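IroE-like serine hydrolase (Shewanella oneidensis, PDB 3GFF) probably hydrolyses ester bonds, as an alpha/beta-hydrolase-fold serine hydrolase related to the esterase IroE. Local coordinates at residues 88-93 / 115-120; 153-158 / 163-168; 205-208 / 212-215. All blocks are in the same frame, centred on the assembly; numbering follows the deposited sequence.

Contact 1 (88-93 / 115-120); sequences RDYTPT and GRFLDF
Phe117 packs on Asp89 and Tyr90, and a water joins the segments nearby. Gly115, in the first turn of helix 114-132, donates its N to that water at 3.0 Å, and the water donates to Pro92 O, linking helix to loop. Phe117 carries the direct contact. With CG anti to its backbone N (chi1 170°), its ring packs against the end of helix 86-89, where Phe117 CB lies 3.6 Å from Asp89 CB. The carboxylate and ring planes are nearly parallel, 11° apart. Farther out, Phe117 CE2 comes within 3.6 Å of Tyr90 CE1; the two rings meet obliquely, Tyr90 CD1 standing over one face of Phe117. A phenylalanine suits this place because it offers carbon to a buried aspartate's methylene and to a tyrosine ring alike. Tyr90 also touches what is probably the nucleophile elbow of this alpha/beta-hydrolase-type fold, and its OH bonds to Asp50 N. Asp89 OD1 accepts from Arg88 NE (2.8 Å) and Arg88 NH2; Arg26 forms a salt bridge through OD2, whose exact place is less certain. The two arginines probably offset the buried charge and favour ionised Asp89, and the direct contact between segments is left to apolar packing.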
ATOM      1  N   ARG A  88     -21.719  10.824 -15.303  1.00 24.13           N
ATOM      2  CA  ARG A  88     -21.976  12.179 -15.744  1.00 23.61           C
ATOM      3  C   ARG A  88     -20.754  13.027 -15.511  1.00 24.11           C
ATOM      4  O   ARG A  88     -20.324  13.711 -16.420  1.00 24.47           O
ATOM      5  CB  ARG A  88     -23.165  12.771 -14.998  1.00 23.14           C
ATOM      6  CG  ARG A  88     -23.628  14.160 -15.443  1.00 22.59           C
ATOM      7  CD  ARG A  88     -24.512  14.765 -14.361  1.00 22.77           C
ATOM      8  NE  ARG A  88     -23.751  14.966 -13.129  1.00 21.87           N
ATOM      9  CZ  ARG A  88     -24.269  15.325 -11.958  1.00 22.09           C
ATOM     10  NH1 ARG A  88     -25.579  15.530 -11.817  1.00 21.16           N
ATOM     11  NH2 ARG A  88     -23.471  15.476 -10.906  1.00 21.63           N
ATOM     12  N   ASP A  89     -20.169  12.926 -14.313  1.00 24.58           N
ATOM     13  CA  ASP A  89     -19.084  13.798 -13.889  1.00 23.54           C
ATOM     14  C   ASP A  89     -17.694  13.391 -14.306  1.00 23.92           C
ATOM     15  O   ASP A  89     -16.823  14.227 -14.338  1.00 24.70           O
ATOM     16  CB  ASP A  89     -19.079  13.894 -12.370  1.00 23.53           C
ATOM     17  CG  ASP A  89     -20.354  14.504 -11.809  1.00 24.58           C
ATOM     18  OD1 ASP A  89     -21.017  15.297 -12.518  1.00 24.99           O
ATOM     19  OD2 ASP A  89     -20.691  14.192 -10.642  1.00 24.52           O
ATOM     20  N   TYR A  90     -17.479  12.120 -14.610  1.00 23.78           N
ATOM     21  CA  TYR A  90     -16.141  11.635 -14.913  1.00 23.57           C
ATOM     22  C   TYR A  90     -15.864  11.475 -16.392  1.00 24.25           C
ATOM     23  O   TYR A  90     -14.757  11.085 -16.751  1.00 24.43           O
ATOM     24  CB  TYR A  90     -15.863  10.327 -14.136  1.00 24.00           C
ATOM     25  CG  TYR A  90     -15.533  10.511 -12.668  1.00 23.13           C
ATOM     26  CD1 TYR A  90     -15.912  11.654 -11.978  1.00 23.33           C
ATOM     27  CD2 TYR A  90     -14.925   9.498 -11.947  1.00 23.29           C
ATOM     28  CE1 TYR A  90     -15.635  11.817 -10.657  1.00 23.14           C
ATOM     29  CE2 TYR A  90     -14.646   9.652 -10.573  1.00 23.83           C
ATOM     30  CZ  TYR A  90     -15.022  10.806  -9.939  1.00 24.03           C
ATOM     31  OH  TYR A  90     -14.797  10.999  -8.573  1.00 24.56           O
ATOM     32  N   THR A  91     -16.860  11.782 -17.235  1.00 24.23           N
ATOM     33  CA  THR A  91     -16.731  11.666 -18.695  1.00 22.39           C
ATOM     34  C   THR A  91     -16.648  13.034 -19.359  1.00 22.88           C
ATOM     35  O   THR A  91     -17.464  13.896 -19.117  1.00 20.48           O
ATOM     36  CB  THR A  91     -17.861  10.785 -19.300  1.00 22.51           C
ATOM     37  OG1 THR A  91     -19.152  11.291 -18.948  1.00 20.14           O
ATOM     38  CG2 THR A  91     -17.719   9.323 -18.782  1.00 20.27           C
ATOM     39  N   PRO A  92     -15.592  13.259 -20.153  1.00 24.73           N
ATOM     40  CA  PRO A  92     -15.384  14.546 -20.798  1.00 24.68           C
ATOM     41  C   PRO A  92     -16.228  14.767 -22.045  1.00 25.60           C
ATOM     42  O   PRO A  92     -16.512  15.932 -22.397  1.00 26.32           O
ATOM     43  CB  PRO A  92     -13.898  14.520 -21.135  1.00 25.55           C
ATOM     44  CG  PRO A  92     -13.560  13.043 -21.303  1.00 26.17           C
ATOM     45  CD  PRO A  92     -14.506  12.295 -20.438  1.00 25.36           C
ATOM     46  N   THR A  93     -16.613  13.670 -22.707  1.00 24.47           N
ATOM     47  CA  THR A  93     -17.444  13.721 -23.883  1.00 24.09           C
ATOM     48  C   THR A  93     -18.663  12.812 -23.695  1.00 22.86           C
ATOM     49  O   THR A  93     -18.657  11.888 -22.878  1.00 21.09           O
ATOM     50  CB  THR A  93     -16.641  13.335 -25.162  1.00 24.57           C
ATOM     51  OG1 THR A  93     -16.035  12.039 -25.008  1.00 23.58           O
ATOM     52  CG2 THR A  93     -15.540  14.359 -25.420  1.00 24.82           C
ATOM     53  N   GLY A 115     -16.472  18.557 -17.520  1.00 22.70           N
ATOM     54  CA  GLY A 115     -16.172  20.008 -17.533  1.00 23.19           C
ATOM     55  C   GLY A 115     -16.766  20.721 -16.353  1.00 23.62           C
ATOM     56  O   GLY A 115     -16.086  21.463 -15.632  1.00 24.81           O
ATOM     57  N   ARG A 116     -18.047  20.460 -16.150  1.00 23.91           N
ATOM     58  CA  ARG A 116     -18.803  21.037 -15.055  1.00 24.05           C
ATOM     59  C   ARG A 116     -18.388  20.527 -13.690  1.00 21.51           C
ATOM     60  O   ARG A 116     -18.417  21.292 -12.738  1.00 21.33           O
ATOM     61  CB  ARG A 116     -20.303  20.863 -15.311  1.00 25.31           C
ATOM     62  CG  ARG A 116     -20.733  21.730 -16.520  1.00 28.10           C
ATOM     63  CD  ARG A 116     -21.777  21.104 -17.448  1.00 30.17           C
ATOM     64  NE  ARG A 116     -23.229  21.296 -17.270  1.00 31.74           N
ATOM     65  CZ  ARG A 116     -23.891  21.946 -16.304  1.00 32.41           C
ATOM     66  NH1 ARG A 116     -23.308  22.545 -15.255  1.00 32.70           N
ATOM     67  NH2 ARG A 116     -25.218  21.976 -16.402  1.00 31.14           N
ATOM     68  N   PHE A 117     -18.053  19.251 -13.587  1.00 20.75           N
ATOM     69  CA  PHE A 117     -17.549  18.694 -12.343  1.00 20.38           C
ATOM     70  C   PHE A 117     -16.188  19.342 -11.976  1.00 21.12           C
ATOM     71  O   PHE A 117     -15.932  19.638 -10.787  1.00 18.53           O
ATOM     72  CB  PHE A 117     -17.506  17.165 -12.427  1.00 22.09           C
ATOM     73  CG  PHE A 117     -16.787  16.495 -11.293  1.00 22.31           C
ATOM     74  CD1 PHE A 117     -17.381  16.353 -10.064  1.00 23.92           C
ATOM     75  CD2 PHE A 117     -15.511  15.971 -11.477  1.00 23.30           C
ATOM     76  CE1 PHE A 117     -16.718  15.698  -9.031  1.00 23.20           C
ATOM     77  CE2 PHE A 117     -14.844  15.340 -10.449  1.00 22.48           C
ATOM     78  CZ  PHE A 117     -15.434  15.211  -9.230  1.00 22.81           C
ATOM     79  N   LEU A 118     -15.314  19.558 -12.971  1.00 21.64           N
ATOM     80  CA  LEU A 118     -14.064  20.275 -12.728  1.00 22.09           C
ATOM     81  C   LEU A 118     -14.376  21.721 -12.294  1.00 22.89           C
ATOM     82  O   LEU A 118     -13.714  22.284 -11.414  1.00 23.21           O
ATOM     83  CB  LEU A 118     -13.151  20.257 -13.963  1.00 22.89           C
ATOM     84  CG  LEU A 118     -12.383  18.944 -14.150  1.00 24.21           C
ATOM     85  CD1 LEU A 118     -11.897  18.768 -15.608  1.00 23.20           C
ATOM     86  CD2 LEU A 118     -11.224  18.876 -13.089  1.00 22.39           C
ATOM     87  N   ASP A 119     -15.377  22.332 -12.921  1.00 24.21           N
ATOM     88  CA  ASP A 119     -15.792  23.688 -12.529  1.00 23.65           C
ATOM     89  C   ASP A 119     -16.250  23.681 -11.079  1.00 24.64           C
ATOM     90  O   ASP A 119     -15.962  24.613 -10.309  1.00 27.82           O
ATOM     91  CB  ASP A 119     -16.909  24.190 -13.417  1.00 24.32           C
ATOM     92  CG  ASP A 119     -16.441  24.518 -14.825  1.00 24.10           C
ATOM     93  OD1 ASP A 119     -15.229  24.661 -15.087  1.00 22.59           O
ATOM     94  OD2 ASP A 119     -17.303  24.612 -15.678  1.00 24.69           O
ATOM     95  N   PHE A 120     -16.984  22.639 -10.700  1.00 24.74           N
ATOM     96  CA  PHE A 120     -17.400  22.436  -9.297  1.00 22.56           C
ATOM     97  C   PHE A 120     -16.204  22.453  -8.333  1.00 21.28           C
ATOM     98  O   PHE A 120     -16.255  23.063  -7.272  1.00 20.29           O
ATOM     99  CB  PHE A 120     -18.222  21.149  -9.135  1.00 21.81           C
ATOM    100  CG  PHE A 120     -18.070  20.489  -7.755  1.00 21.41           C
ATOM    101  CD1 PHE A 120     -18.630  21.058  -6.614  1.00 21.43           C
ATOM    102  CD2 PHE A 120     -17.363  19.278  -7.615  1.00 21.96           C
ATOM    103  CE1 PHE A 120     -18.491  20.450  -5.344  1.00 21.30           C
ATOM    104  CE2 PHE A 120     -17.184  18.675  -6.326  1.00 20.89           C
ATOM    105  CZ  PHE A 120     -17.756  19.280  -5.205  1.00 21.63           C
TER
HETATM  106  O   HOH W   1     -16.900  18.091 -20.422  1.00 18.12           O

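Contact 2 (153-158 / 163-168)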
ATOM      1  N   GLU A 153      -8.658  15.473 -18.673  1.00 22.79           N
ATOM      2  CA  GLU A 153      -9.427  16.646 -19.100  1.00 23.26           C
ATOM      3  C   GLU A 153      -8.958  17.944 -18.383  1.00 23.58           C
ATOM      4  O   GLU A 153      -8.850  19.004 -18.982  1.00 24.96           O
ATOM      5  CB  GLU A 153     -10.913  16.360 -18.903  1.00 23.50           C
ATOM      6  CG  GLU A 153     -11.857  17.380 -19.493  1.00 23.07           C
ATOM      7  CD  GLU A 153     -11.776  17.484 -21.010  1.00 23.48           C
ATOM      8  OE1 GLU A 153     -11.002  16.729 -21.667  1.00 23.93           O
ATOM      9  OE2 GLU A 153     -12.480  18.336 -21.537  1.00 22.41           O
ATOM     10  N   ALA A 154      -8.626  17.836 -17.107  1.00 24.67           N
ATOM     11  CA  ALA A 154      -8.081  18.954 -16.343  1.00 23.90           C
ATOM     12  C   ALA A 154      -6.801  19.412 -17.050  1.00 23.98           C
ATOM     13  O   ALA A 154      -6.646  20.597 -17.333  1.00 23.43           O
ATOM     14  CB  ALA A 154      -7.802  18.530 -14.879  1.00 22.65           C
ATOM     15  N   LEU A 155      -5.914  18.462 -17.368  1.00 24.45           N
ATOM     16  CA  LEU A 155      -4.702  18.767 -18.117  1.00 24.84           C
ATOM     17  C   LEU A 155      -5.104  19.296 -19.489  1.00 24.98           C
ATOM     18  O   LEU A 155      -4.730  20.402 -19.856  1.00 26.07           O
ATOM     19  CB  LEU A 155      -3.760  17.539 -18.207  1.00 25.21           C
ATOM     20  CG  LEU A 155      -2.319  17.661 -18.775  1.00 25.84           C
ATOM     21  CD1 LEU A 155      -1.377  18.441 -17.867  1.00 25.39           C
ATOM     22  CD2 LEU A 155      -1.697  16.236 -19.048  1.00 25.84           C
ATOM     23  N   ARG A 156      -5.955  18.564 -20.203  1.00 25.40           N
ATOM     24  CA  ARG A 156      -6.351  18.974 -21.551  1.00 25.03           C
ATOM     25  C   ARG A 156      -6.888  20.406 -21.654  1.00 25.80           C
ATOM     26  O   ARG A 156      -6.599  21.115 -22.641  1.00 27.35           O
ATOM     27  CB  ARG A 156      -7.398  18.020 -22.169  1.00 24.61           C
ATOM     28  CG  ARG A 156      -7.502  18.186 -23.701  1.00 24.73           C
ATOM     29  CD  ARG A 156      -8.707  17.442 -24.306  1.00 24.91           C
ATOM     30  NE  ARG A 156      -9.944  18.138 -23.981  1.00 25.44           N
ATOM     31  CZ  ARG A 156     -10.478  19.135 -24.686  1.00 25.74           C
ATOM     32  NH1 ARG A 156      -9.925  19.560 -25.815  1.00 26.54           N
ATOM     33  NH2 ARG A 156     -11.609  19.695 -24.273  1.00 25.71           N
ATOM     34  N   THR A 157      -7.667  20.827 -20.657  1.00 24.94           N
ATOM     35  CA  THR A 157      -8.298  22.153 -20.664  1.00 23.79           C
ATOM     36  C   THR A 157      -7.596  23.227 -19.795  1.00 23.80           C
ATOM     37  O   THR A 157      -8.197  24.233 -19.413  1.00 23.62           O
ATOM     38  CB  THR A 157      -9.774  22.000 -20.266  1.00 23.96           C
ATOM     39  OG1 THR A 157      -9.864  21.453 -18.944  1.00 22.75           O
ATOM     40  CG2 THR A 157     -10.452  21.049 -21.227  1.00 23.84           C
ATOM     41  N   ASP A 158      -6.324  22.987 -19.492  1.00 25.05           N
ATOM     42  CA  ASP A 158      -5.440  23.911 -18.778  1.00 25.03           C
ATOM     43  C   ASP A 158      -5.970  24.458 -17.451  1.00 25.02           C
ATOM     44  O   ASP A 158      -5.710  25.596 -17.118  1.00 23.51           O
ATOM     45  CB  ASP A 158      -5.045  25.025 -19.741  1.00 25.76           C
ATOM     46  CG  ASP A 158      -4.451  24.465 -21.033  1.00 25.85           C
ATOM     47  OD1 ASP A 158      -4.252  23.244 -21.074  1.00 26.52           O
ATOM     48  OD2 ASP A 158      -4.191  25.220 -21.985  1.00 25.76           O
ATOM     49  N   SER A 163      -1.320  21.393 -10.263  1.00 24.63           N
ATOM     50  CA  SER A 163       0.026  21.358 -10.891  1.00 24.53           C
ATOM     51  C   SER A 163       0.466  19.936 -11.242  1.00 22.95           C
ATOM     52  O   SER A 163       1.372  19.741 -12.065  1.00 23.79           O
ATOM     53  CB  SER A 163       1.085  22.003  -9.994  1.00 24.64           C
ATOM     54  OG  SER A 163       1.031  21.465  -8.682  1.00 26.13           O
ATOM     55  N   ALA A 164      -0.174  18.959 -10.628  1.00 22.92           N
ATOM     56  CA  ALA A 164       0.227  17.549 -10.779  1.00 23.60           C
ATOM     57  C   ALA A 164      -0.971  16.663 -10.852  1.00 24.72           C
ATOM     58  O   ALA A 164      -1.957  16.845 -10.103  1.00 27.46           O
ATOM     59  CB  ALA A 164       1.126  17.080  -9.567  1.00 21.34           C
ATOM     60  N   TYR A 165      -0.846  15.641 -11.683  1.00 25.53           N
ATOM     61  CA  TYR A 165      -1.899  14.663 -11.881  1.00 24.61           C
ATOM     62  C   TYR A 165      -1.359  13.234 -11.830  1.00 23.49           C
ATOM     63  O   TYR A 165      -0.282  12.919 -12.361  1.00 24.12           O
ATOM     64  CB  TYR A 165      -2.551  14.869 -13.255  1.00 24.44           C
ATOM     65  CG  TYR A 165      -3.160  16.242 -13.494  1.00 24.07           C
ATOM     66  CD1 TYR A 165      -4.452  16.505 -13.097  1.00 23.77           C
ATOM     67  CD2 TYR A 165      -2.459  17.251 -14.133  1.00 22.42           C
ATOM     68  CE1 TYR A 165      -5.026  17.739 -13.295  1.00 23.39           C
ATOM     69  CE2 TYR A 165      -3.053  18.501 -14.373  1.00 22.73           C
ATOM     70  CZ  TYR A 165      -4.342  18.722 -13.938  1.00 23.19           C
ATOM     71  OH  TYR A 165      -5.012  19.908 -14.105  1.00 23.76           O
ATOM     72  N   LEU A 166      -2.154  12.385 -11.204  1.00 23.02           N
ATOM     73  CA  LEU A 166      -1.926  10.972 -11.120  1.00 22.90           C
ATOM     74  C   LEU A 166      -3.087  10.351 -11.846  1.00 23.85           C
ATOM     75  O   LEU A 166      -4.230  10.464 -11.377  1.00 26.44           O
ATOM     76  CB  LEU A 166      -1.836  10.452  -9.674  1.00 22.27           C
ATOM     77  CG  LEU A 166      -0.402  10.408  -9.129  1.00 22.84           C
ATOM     78  CD1 LEU A 166       0.130  11.799  -8.883  1.00 23.29           C
ATOM     79  CD2 LEU A 166      -0.310   9.519  -7.871  1.00 21.95           C
ATOM     80  N   ALA A 167      -2.796   9.721 -12.991  1.00 22.52           N
ATOM     81  CA  ALA A 167      -3.821   9.048 -13.823  1.00 22.29           C
ATOM     82  C   ALA A 167      -3.564   7.539 -13.738  1.00 21.52           C
ATOM     83  O   ALA A 167      -2.628   7.039 -14.314  1.00 21.36           O
ATOM     84  CB  ALA A 167      -3.759   9.549 -15.253  1.00 18.83           C
ATOM     85  N   LEU A 168      -4.383   6.850 -12.957  1.00 22.53           N
ATOM     86  CA  LEU A 168      -4.194   5.432 -12.638  1.00 22.88           C
ATOM     87  C   LEU A 168      -5.133   4.530 -13.467  1.00 23.37           C
ATOM     88  O   LEU A 168      -6.319   4.397 -13.202  1.00 24.89           O
ATOM     89  CB  LEU A 168      -4.382   5.216 -11.129  1.00 22.26           C
ATOM     90  CG  LEU A 168      -3.608   6.207 -10.215  1.00 22.22           C
ATOM     91  CD1 LEU A 168      -3.898   5.991  -8.693  1.00 20.82           C
ATOM     92  CD2 LEU A 168      -2.114   6.159 -10.553  1.00 21.12           C
TER
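Tyr165 reaches from strand 164-168 to helix 146-156 and meets Ala154 and Leu155, the three buried residues that make this contact. Its CG is anti to its own carbonyl carbon (chi1 -58°), and from there the ring spans the gap between strand and helix, where the nearest CA atoms, those of Leu155 and Tyr165, are 8.0 Å apart. Ala154 points its methyl at the outer end of the ring: its CB is 3.2 Å from Tyr165 OH and 3.3 Å from Tyr165 CE1, a close fit in which a small residue suits the helix surface. Leu155 attends to the other ortho carbon of the phenol, with CD1 3.9 Å from Tyr165 CE2. That leucine's CG is anti to its backbone N (chi1 -171°), which brings CD1 slantwise onto the CE2 side of the ring, and it also packs on Phe192 and Lys195. Were Tyr165 replaced by an alanine, the Ala154 methyl and Leu155 CD1 would probably lose the ring they pack on, opening a gap between helix and strand.

The helix ends just beyond, in a Schellman motif with Asp158 at positive phi as C-prime residue. Thr157 OG1 donates to Glu153 O at 2.7 Å, and Arg156 grips the Glu153 carboxylate side-on, NE to OE1 at 2.9 Å. None of these bonds is made to strand 164-168; Glu153 has a second partner in Tyr179. The chemistry across the interface is that of apolar packing, which seats the helix of a beta-alpha-beta unit against the central sheet, while Arg156 pairs with Glu153 and Asp158 with Arg186 of helix 178-189.

Contact 3 (205-208 / 212-215)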
ATOM      1  N   PRO A 205      -7.063  -8.268 -18.138  1.00 23.78           N
ATOM      2  CA  PRO A 205      -7.410  -9.161 -19.263  1.00 24.22           C
ATOM      3  C   PRO A 205      -8.685  -8.779 -19.995  1.00 24.98           C
ATOM      4  O   PRO A 205      -8.959  -9.291 -21.081  1.00 24.03           O
ATOM      5  CB  PRO A 205      -7.591 -10.519 -18.585  1.00 24.23           C
ATOM      6  CG  PRO A 205      -7.961 -10.160 -17.152  1.00 24.37           C
ATOM      7  CD  PRO A 205      -7.208  -8.939 -16.838  1.00 23.47           C
ATOM      8  N   LEU A 206      -9.446  -7.862 -19.417  1.00 25.58           N
ATOM      9  CA  LEU A 206     -10.691  -7.423 -20.014  1.00 25.30           C
ATOM     10  C   LEU A 206     -10.715  -5.965 -20.406  1.00 24.67           C
ATOM     11  O   LEU A 206     -10.101  -5.106 -19.769  1.00 24.64           O
ATOM     12  CB  LEU A 206     -11.835  -7.661 -19.038  1.00 25.33           C
ATOM     13  CG  LEU A 206     -12.082  -9.046 -18.481  1.00 25.70           C
ATOM     14  CD1 LEU A 206     -13.302  -8.972 -17.553  1.00 25.94           C
ATOM     15  CD2 LEU A 206     -12.303 -10.008 -19.636  1.00 25.98           C
ATOM     16  N   SER A 207     -11.468  -5.689 -21.466  1.00 23.35           N
ATOM     17  CA  SER A 207     -11.673  -4.326 -21.928  1.00 21.73           C
ATOM     18  C   SER A 207     -13.166  -4.180 -22.120  1.00 21.38           C
ATOM     19  O   SER A 207     -13.794  -4.964 -22.866  1.00 18.42           O
ATOM     20  CB  SER A 207     -10.938  -4.045 -23.226  1.00 22.29           C
ATOM     21  OG  SER A 207      -9.540  -4.164 -23.066  1.00 23.44           O
ATOM     22  N   PRO A 208     -13.760  -3.199 -21.425  1.00 21.94           N
ATOM     23  CA  PRO A 208     -15.217  -2.969 -21.508  1.00 21.84           C
ATOM     24  C   PRO A 208     -15.733  -2.992 -22.948  1.00 22.08           C
ATOM     25  O   PRO A 208     -15.133  -2.380 -23.861  1.00 21.44           O
ATOM     26  CB  PRO A 208     -15.379  -1.583 -20.877  1.00 21.19           C
ATOM     27  CG  PRO A 208     -14.317  -1.562 -19.863  1.00 21.90           C
ATOM     28  CD  PRO A 208     -13.121  -2.229 -20.519  1.00 21.50           C
ATOM     29  N   VAL A 212     -12.552 -10.444 -23.216  1.00 21.97           N
ATOM     30  CA  VAL A 212     -11.130 -10.750 -23.119  1.00 22.53           C
ATOM     31  C   VAL A 212     -10.449 -10.016 -24.258  1.00 22.17           C
ATOM     32  O   VAL A 212     -10.605 -10.360 -25.437  1.00 21.45           O
ATOM     33  CB  VAL A 212     -10.873 -12.263 -23.125  1.00 22.41           C
ATOM     34  CG1 VAL A 212      -9.383 -12.587 -23.147  1.00 22.82           C
ATOM     35  CG2 VAL A 212     -11.514 -12.855 -21.894  1.00 22.79           C
ATOM     36  N   SER A 213      -9.735  -8.958 -23.878  1.00 22.13           N
ATOM     37  CA  SER A 213      -9.151  -8.048 -24.823  1.00 21.68           C
ATOM     38  C   SER A 213      -8.229  -7.061 -24.114  1.00 22.66           C
ATOM     39  O   SER A 213      -8.568  -6.541 -23.057  1.00 22.57           O
ATOM     40  CB  SER A 213     -10.322  -7.324 -25.510  1.00 21.46           C
ATOM     41  OG  SER A 213     -10.003  -6.057 -25.999  1.00 19.44           O
ATOM     42  N   SER A 214      -7.088  -6.761 -24.727  1.00 23.73           N
ATOM     43  CA  SER A 214      -6.138  -5.809 -24.167  1.00 24.27           C
ATOM     44  C   SER A 214      -6.314  -4.393 -24.733  1.00 24.67           C
ATOM     45  O   SER A 214      -5.437  -3.560 -24.564  1.00 24.58           O
ATOM     46  CB  SER A 214      -4.695  -6.314 -24.386  1.00 24.90           C
ATOM     47  OG  SER A 214      -4.444  -6.511 -25.757  1.00 25.76           O
ATOM     48  N   TYR A 215      -7.464  -4.119 -25.352  1.00 24.44           N
ATOM     49  CA  TYR A 215      -7.745  -2.820 -25.971  1.00 24.39           C
ATOM     50  C   TYR A 215      -7.535  -1.632 -25.031  1.00 24.13           C
ATOM     51  O   TYR A 215      -6.974  -0.625 -25.432  1.00 25.84           O
ATOM     52  CB  TYR A 215      -9.183  -2.829 -26.503  1.00 24.79           C
ATOM     53  CG  TYR A 215      -9.646  -1.543 -27.146  1.00 25.16           C
ATOM     54  CD1 TYR A 215      -9.427  -1.313 -28.493  1.00 25.71           C
ATOM     55  CD2 TYR A 215     -10.339  -0.581 -26.425  1.00 25.20           C
ATOM     56  CE1 TYR A 215      -9.853  -0.157 -29.099  1.00 25.70           C
ATOM     57  CE2 TYR A 215     -10.783   0.595 -27.038  1.00 25.52           C
ATOM     58  CZ  TYR A 215     -10.530   0.789 -28.378  1.00 25.23           C
ATOM     59  OH  TYR A 215     -10.962   1.912 -29.041  1.00 24.96           O
TER
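Ser213 and Pro205 are joined by the backbone bond of this small hairpin: Ser213 N donates to Pro205 O at 2.9 Å, with an N-H...O angle of 153°. The same oxygen also receives a CA-H...O contact from Val212 CA at 3.3 Å; proline's lack of an N-H costs nothing here, since this pairing uses its carbonyl alone. Leu206 and Val212 form an antiparallel non-hydrogen-bonded pair; their side chains diverge at the root, yet Leu206 CD2 comes back to 3.7 Å from Val212 CG2, and both rest against Tyr271 of the second subunit. Leu206 O accepts from Asn204 ND2.

The second direct bond uses a side chain. Ser207 OG, anti to its own carbonyl carbon, donates to Ser213 O at 2.6 Å, coming from above the carbonyl plane, 59° out of it. The hydroxyl accepts in turn from His216 N, at the start of helix 215-230, so serine suits this buried position by both giving and taking. Ser213 OG lies anti to the backbone N (chi1 154°), where it can accept from Tyr215 N at 3.3 Å. Outside partners take the remaining hydroxyls: Ser214 OG bonds to Asp218, and Tyr215 OH to Ser176.

The arrangement is a short two-stranded antiparallel hairpin at the surface, followed by an ST turn at Ser213 that leads the chain into helix 215-230.

In the fold
From the N terminus, contact 1 comes first, closing the mostly irregular excursion between helix 86-89 and helix 114-132. Contact 2 follows, bridging the short turn that brings the chain from helix 146-156 into strand 164-168 of the central sheet. Contact 3 closes the tight hairpin that precedes helix 215-230. The three lie in series, none nested in or crossing another. Contacts 1 and 2 have centres about 13 Å apart and touch directly: Leu118 on Ala154 packs helix 114-132 against helix 146-156, and Pro92 adds a loop contact to Glu153. Contact 3 stands apart, its centre about 25 Å from the centre of each of the others, beside the second subunit.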